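Local coordinates for uncharacterized protein VP1736 (Vibrio parahaemolyticus, PDB 3LXQ) that is of unknown function but carries a domain of the sulfatase family, with the alpha/beta fold of the alkaline phosphatase clan, at residues D338-T349 against L367-A378. Residues are numbered along the deposited sequence; the frame is centred on the assembly and turned at random.
Sequences DRIANNIDMPPT and LTKPLAREDERA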
loop_
_atom_site.group_PDB
_atom_site.type_symbol
_atom_site.label_atom_id
_atom_site.label_comp_id
_atom_site.label_asym_id
_atom_site.label_seq_id
_atom_site.Cartn_x
_atom_site.Cartn_y
_atom_site.Cartn_z
ATOM N N ASP A 338 6.870 -12.518 -9.299
ATOM C CA ASP A 338 6.891 -13.293 -8.070
ATOM C C ASP A 338 7.888 -12.737 -7.036
ATOM O O ASP A 338 8.157 -13.390 -6.025
ATOM C CB ASP A 338 7.188 -14.779 -8.382
ATOM C CG ASP A 338 6.212 -15.385 -9.407
ATOM O OD1 ASP A 338 4.986 -15.141 -9.321
ATOM O OD2 ASP A 338 6.667 -16.128 -10.311
ATOM N N ARG A 339 8.432 -11.541 -7.270
ATOM C CA ARG A 339 9.448 -10.981 -6.349
ATOM C C ARG A 339 8.812 -10.522 -5.043
ATOM O O ARG A 339 7.837 -9.776 -5.070
ATOM C CB ARG A 339 10.239 -9.830 -7.004
ATOM C CG ARG A 339 11.134 -10.235 -8.200
ATOM C CD ARG A 339 11.808 -9.015 -8.871
ATOM N NE ARG A 339 10.838 -8.021 -9.341
ATOM C CZ ARG A 339 11.142 -6.836 -9.877
ATOM N NH1 ARG A 339 12.409 -6.442 -10.019
ATOM N NH2 ARG A 339 10.164 -6.030 -10.272
ATOM N N ILE A 340 9.340 -10.979 -3.907
ATOM C CA ILE A 340 8.791 -10.571 -2.613
ATOM C C ILE A 340 8.923 -9.053 -2.484
ATOM O O ILE A 340 10.008 -8.498 -2.688
ATOM C CB ILE A 340 9.480 -11.248 -1.388
ATOM C CG1 ILE A 340 9.558 -12.763 -1.572
ATOM C CG2 ILE A 340 8.691 -10.941 -0.093
ATOM C CD1 ILE A 340 10.501 -13.419 -0.619
ATOM N N ALA A 341 7.815 -8.401 -2.149
ATOM C CA ALA A 341 7.765 -6.945 -2.032
ATOM C C ALA A 341 6.767 -6.517 -0.960
ATOM O O ALA A 341 5.991 -7.337 -0.464
ATOM C CB ALA A 341 7.410 -6.327 -3.384
ATOM N N ASN A 342 6.823 -5.239 -0.589
ATOM C CA ASN A 342 5.903 -4.610 0.350
ATOM C C ASN A 342 5.122 -3.551 -0.391
ATOM O O ASN A 342 5.571 -3.060 -1.420
ATOM C CB ASN A 342 6.668 -3.904 1.462
ATOM C CG ASN A 342 6.874 -4.762 2.698
ATOM O OD1 ASN A 342 7.957 -4.737 3.288
ATOM N ND2 ASN A 342 5.831 -5.469 3.134
ATOM N N ASN A 343 3.970 -3.174 0.144
ATOM C CA ASN A 343 3.252 -2.017 -0.387
ATOM C C ASN A 343 4.028 -0.686 -0.306
ATOM O O ASN A 343 3.768 0.220 -1.091
ATOM C CB ASN A 343 1.838 -1.892 0.216
ATOM C CG ASN A 343 1.806 -1.965 1.732
ATOM O OD1 ASN A 343 2.831 -2.125 2.409
ATOM N ND2 ASN A 343 0.599 -1.843 2.282
ATOM N N ILE A 344 4.986 -0.573 0.621
ATOM C CA ILE A 344 5.889 0.594 0.638
ATOM C C ILE A 344 6.841 0.667 -0.586
ATOM O O ILE A 344 7.458 1.715 -0.830
ATOM C CB ILE A 344 6.714 0.706 1.948
ATOM C CG1 ILE A 344 7.666 -0.480 2.103
ATOM C CG2 ILE A 344 5.809 0.844 3.182
ATOM C CD1 ILE A 344 8.805 -0.213 3.039
ATOM N N ASP A 345 6.940 -0.414 -1.359
ATOM C CA ASP A 345 7.686 -0.396 -2.630
ATOM C C ASP A 345 6.842 0.179 -3.762
ATOM O O ASP A 345 7.358 0.510 -4.837
ATOM C CB ASP A 345 8.168 -1.803 -3.025
ATOM C CG ASP A 345 9.020 -2.462 -1.946
ATOM O OD1 ASP A 345 9.800 -1.753 -1.299
ATOM O OD2 ASP A 345 8.913 -3.694 -1.750
HETATM N N MSE A 346 5.544 0.302 -3.526
HETATM C CA MSE A 346 4.672 0.771 -4.578
HETATM C C MSE A 346 4.883 2.255 -4.927
HETATM O O MSE A 346 5.011 2.576 -6.103
HETATM C CB MSE A 346 3.216 0.410 -4.307
HETATM C CG MSE A 346 2.964 -1.090 -4.326
HETATM SE SE MSE A 346 3.253 -1.907 -6.096
HETATM C CE MSE A 346 5.149 -2.431 -5.934
ATOM N N PRO A 347 4.987 3.144 -3.916
ATOM C CA PRO A 347 5.154 4.536 -4.356
ATOM C C PRO A 347 6.413 4.800 -5.191
ATOM O O PRO A 347 6.289 5.492 -6.185
ATOM C CB PRO A 347 5.171 5.356 -3.063
ATOM C CG PRO A 347 4.781 4.434 -1.972
ATOM C CD PRO A 347 4.678 3.036 -2.477
ATOM N N PRO A 348 7.608 4.283 -4.782
ATOM C CA PRO A 348 8.788 4.436 -5.672
ATOM C C PRO A 348 8.605 3.798 -7.055
ATOM O O PRO A 348 9.032 4.369 -8.068
ATOM C CB PRO A 348 9.936 3.739 -4.904
ATOM C CG PRO A 348 9.349 3.264 -3.593
ATOM C CD PRO A 348 7.986 3.819 -3.433
ATOM N N THR A 349 7.970 2.628 -7.097
ATOM C CA THR A 349 7.645 1.981 -8.373
ATOM C C THR A 349 6.715 2.833 -9.252
ATOM O O THR A 349 6.965 3.002 -10.460
ATOM C CB THR A 349 7.038 0.580 -8.156
ATOM O OG1 THR A 349 7.937 -0.219 -7.370
ATOM C CG2 THR A 349 6.750 -0.118 -9.485
ATOM N N LEU A 367 10.510 -1.066 -8.490
ATOM C CA LEU A 367 10.500 -2.439 -8.989
ATOM C C LEU A 367 10.411 -2.514 -10.513
ATOM O O LEU A 367 10.314 -3.605 -11.075
ATOM C CB LEU A 367 9.404 -3.258 -8.305
ATOM C CG LEU A 367 9.652 -3.467 -6.805
ATOM C CD1 LEU A 367 8.389 -3.898 -6.074
ATOM C CD2 LEU A 367 10.822 -4.430 -6.538
ATOM N N THR A 368 10.459 -1.354 -11.168
ATOM C CA THR A 368 10.613 -1.310 -12.617
ATOM C C THR A 368 12.052 -1.687 -12.974
ATOM O O THR A 368 12.359 -1.970 -14.131
ATOM C CB THR A 368 10.309 0.082 -13.228
ATOM O OG1 THR A 368 11.265 1.036 -12.754
ATOM C CG2 THR A 368 8.882 0.545 -12.918
ATOM N N LYS A 369 12.913 -1.693 -11.958
ATOM C CA LYS A 369 14.325 -1.985 -12.108
ATOM C C LYS A 369 14.653 -3.327 -11.463
ATOM O O LYS A 369 13.899 -3.790 -10.594
ATOM C CB LYS A 369 15.166 -0.856 -11.497
ATOM C CG LYS A 369 14.950 0.473 -12.227
ATOM C CD LYS A 369 15.618 1.636 -11.532
ATOM C CE LYS A 369 15.547 2.859 -12.432
ATOM N NZ LYS A 369 15.759 4.109 -11.672
ATOM N N PRO A 370 15.782 -3.946 -11.881
ATOM C CA PRO A 370 16.170 -5.267 -11.397
ATOM C C PRO A 370 16.351 -5.308 -9.899
ATOM O O PRO A 370 16.752 -4.330 -9.277
ATOM C CB PRO A 370 17.526 -5.515 -12.086
ATOM C CG PRO A 370 17.482 -4.685 -13.310
ATOM C CD PRO A 370 16.754 -3.438 -12.876
ATOM N N LEU A 371 16.050 -6.457 -9.332
ATOM C CA LEU A 371 16.219 -6.669 -7.933
ATOM C C LEU A 371 16.683 -8.105 -7.823
ATOM O O LEU A 371 15.989 -9.023 -8.284
ATOM C CB LEU A 371 14.883 -6.468 -7.207
ATOM C CG LEU A 371 14.908 -6.654 -5.685
ATOM C CD1 LEU A 371 15.561 -5.471 -4.991
ATOM C CD2 LEU A 371 13.499 -6.925 -5.128
ATOM N N ALA A 372 17.874 -8.283 -7.262
ATOM C CA ALA A 372 18.465 -9.609 -7.104
ATOM C C ALA A 372 17.587 -10.412 -6.166
ATOM O O ALA A 372 16.928 -9.836 -5.293
ATOM C CB ALA A 372 19.904 -9.499 -6.560
ATOM N N ARG A 373 17.549 -11.725 -6.372
ATOM C CA ARG A 373 16.810 -12.625 -5.491
ATOM C C ARG A 373 17.097 -12.457 -3.999
ATOM O O ARG A 373 16.185 -12.579 -3.176
ATOM C CB ARG A 373 17.042 -14.081 -5.877
ATOM C CG ARG A 373 15.859 -14.702 -6.592
ATOM C CD ARG A 373 15.770 -16.174 -6.297
ATOM N NE ARG A 373 15.396 -16.471 -4.910
ATOM C CZ ARG A 373 16.185 -17.093 -4.031
ATOM N NH1 ARG A 373 15.753 -17.333 -2.804
ATOM N NH2 ARG A 373 17.407 -17.493 -4.367
ATOM N N GLU A 374 18.353 -12.212 -3.636
ATOM C CA GLU A 374 18.707 -12.142 -2.219
ATOM C C GLU A 374 18.212 -10.835 -1.577
ATOM O O GLU A 374 18.227 -10.697 -0.348
ATOM C CB GLU A 374 20.214 -12.319 -2.003
ATOM C CG GLU A 374 21.058 -11.192 -2.560
ATOM C CD GLU A 374 21.601 -11.473 -3.969
ATOM O OE1 GLU A 374 21.101 -12.405 -4.675
ATOM O OE2 GLU A 374 22.547 -10.738 -4.355
ATOM N N ASP A 375 17.793 -9.893 -2.424
ATOM C CA ASP A 375 17.235 -8.618 -1.972
ATOM C C ASP A 375 15.697 -8.598 -1.846
ATOM O O ASP A 375 15.125 -7.671 -1.244
ATOM C CB ASP A 375 17.748 -7.475 -2.842
ATOM C CG ASP A 375 19.251 -7.272 -2.691
ATOM O OD1 ASP A 375 19.750 -7.345 -1.539
ATOM O OD2 ASP A 375 19.924 -7.049 -3.720
ATOM N N GLU A 376 15.029 -9.625 -2.371
ATOM C CA GLU A 376 13.587 -9.755 -2.177
ATOM C C GLU A 376 13.299 -9.804 -0.691
ATOM O O GLU A 376 14.000 -10.492 0.039
ATOM C CB GLU A 376 13.062 -11.024 -2.835
ATOM C CG GLU A 376 13.220 -11.011 -4.340
ATOM C CD GLU A 376 12.551 -12.196 -5.005
ATOM O OE1 GLU A 376 11.741 -12.897 -4.348
ATOM O OE2 GLU A 376 12.850 -12.413 -6.198
ATOM N N ARG A 377 12.280 -9.065 -0.250
ATOM C CA ARG A 377 11.938 -8.989 1.181
ATOM C C ARG A 377 10.568 -8.378 1.423
ATOM O O ARG A 377 10.039 -7.629 0.580
ATOM C CB ARG A 377 13.003 -8.220 1.990
ATOM C CG ARG A 377 13.090 -6.702 1.694
ATOM C CD ARG A 377 12.137 -5.873 2.592
ATOM N NE ARG A 377 12.122 -4.463 2.180
ATOM C CZ ARG A 377 11.339 -3.946 1.232
ATOM N NH1 ARG A 377 10.457 -4.707 0.584
ATOM N NH2 ARG A 377 11.430 -2.642 0.940
ATOM N N ALA A 378 10.020 -8.695 2.593
ATOM C CA ALA A 378 8.801 -8.073 3.093
ATOM C C ALA A 378 8.939 -7.830 4.589
ATOM O O ALA A 378 9.272 -8.757 5.375
ATOM C CB ALA A 378 7.572 -8.974 2.816
#
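I340 and E376, with CA atoms 4.9 Å apart, bring together an edge of the central sheet of this alkaline phosphatase-like fold, at strand 341-342, and the start of the antiparallel sheet opening with strand 377-382. One weak backbone bond, R377 N to I340 O, links them there; at the other end T349, on helix 346-353, offers a hydroxyl, OG1, that accepts the L367 N-H. D345 and R377 close a buried, end-on salt bridge between the segments. Their carboxylate and guanidinium planes lie 3° apart, and R377 NH2 donates to D345 OD1 (2.9 Å) and R377 NH1 to D345 OD2 (3.0 Å), each on a syn lone pair. OD2 also accepts N342 N from above the carboxylate plane, and OD1 takes R365 N, so this buried acid is well satisfied. R339, whose long chain carries its guanidinium to residues 367-370, bends at chi3 (-57°); R339 NH2, also salt-bridged to D337, meets L367 O at 2.6 Å, and NH1 meets K369 O. L367 has two methyl branches for two neighbours: CD2 covers one guanidinium face, while CD1 fits among A341 CB, D345 CB and selenomethionine M346 CE. E376, its carboxylate shared with R391, accepts the I340 N-H on OE1 from above the carboxylate plane at 3.1 Å.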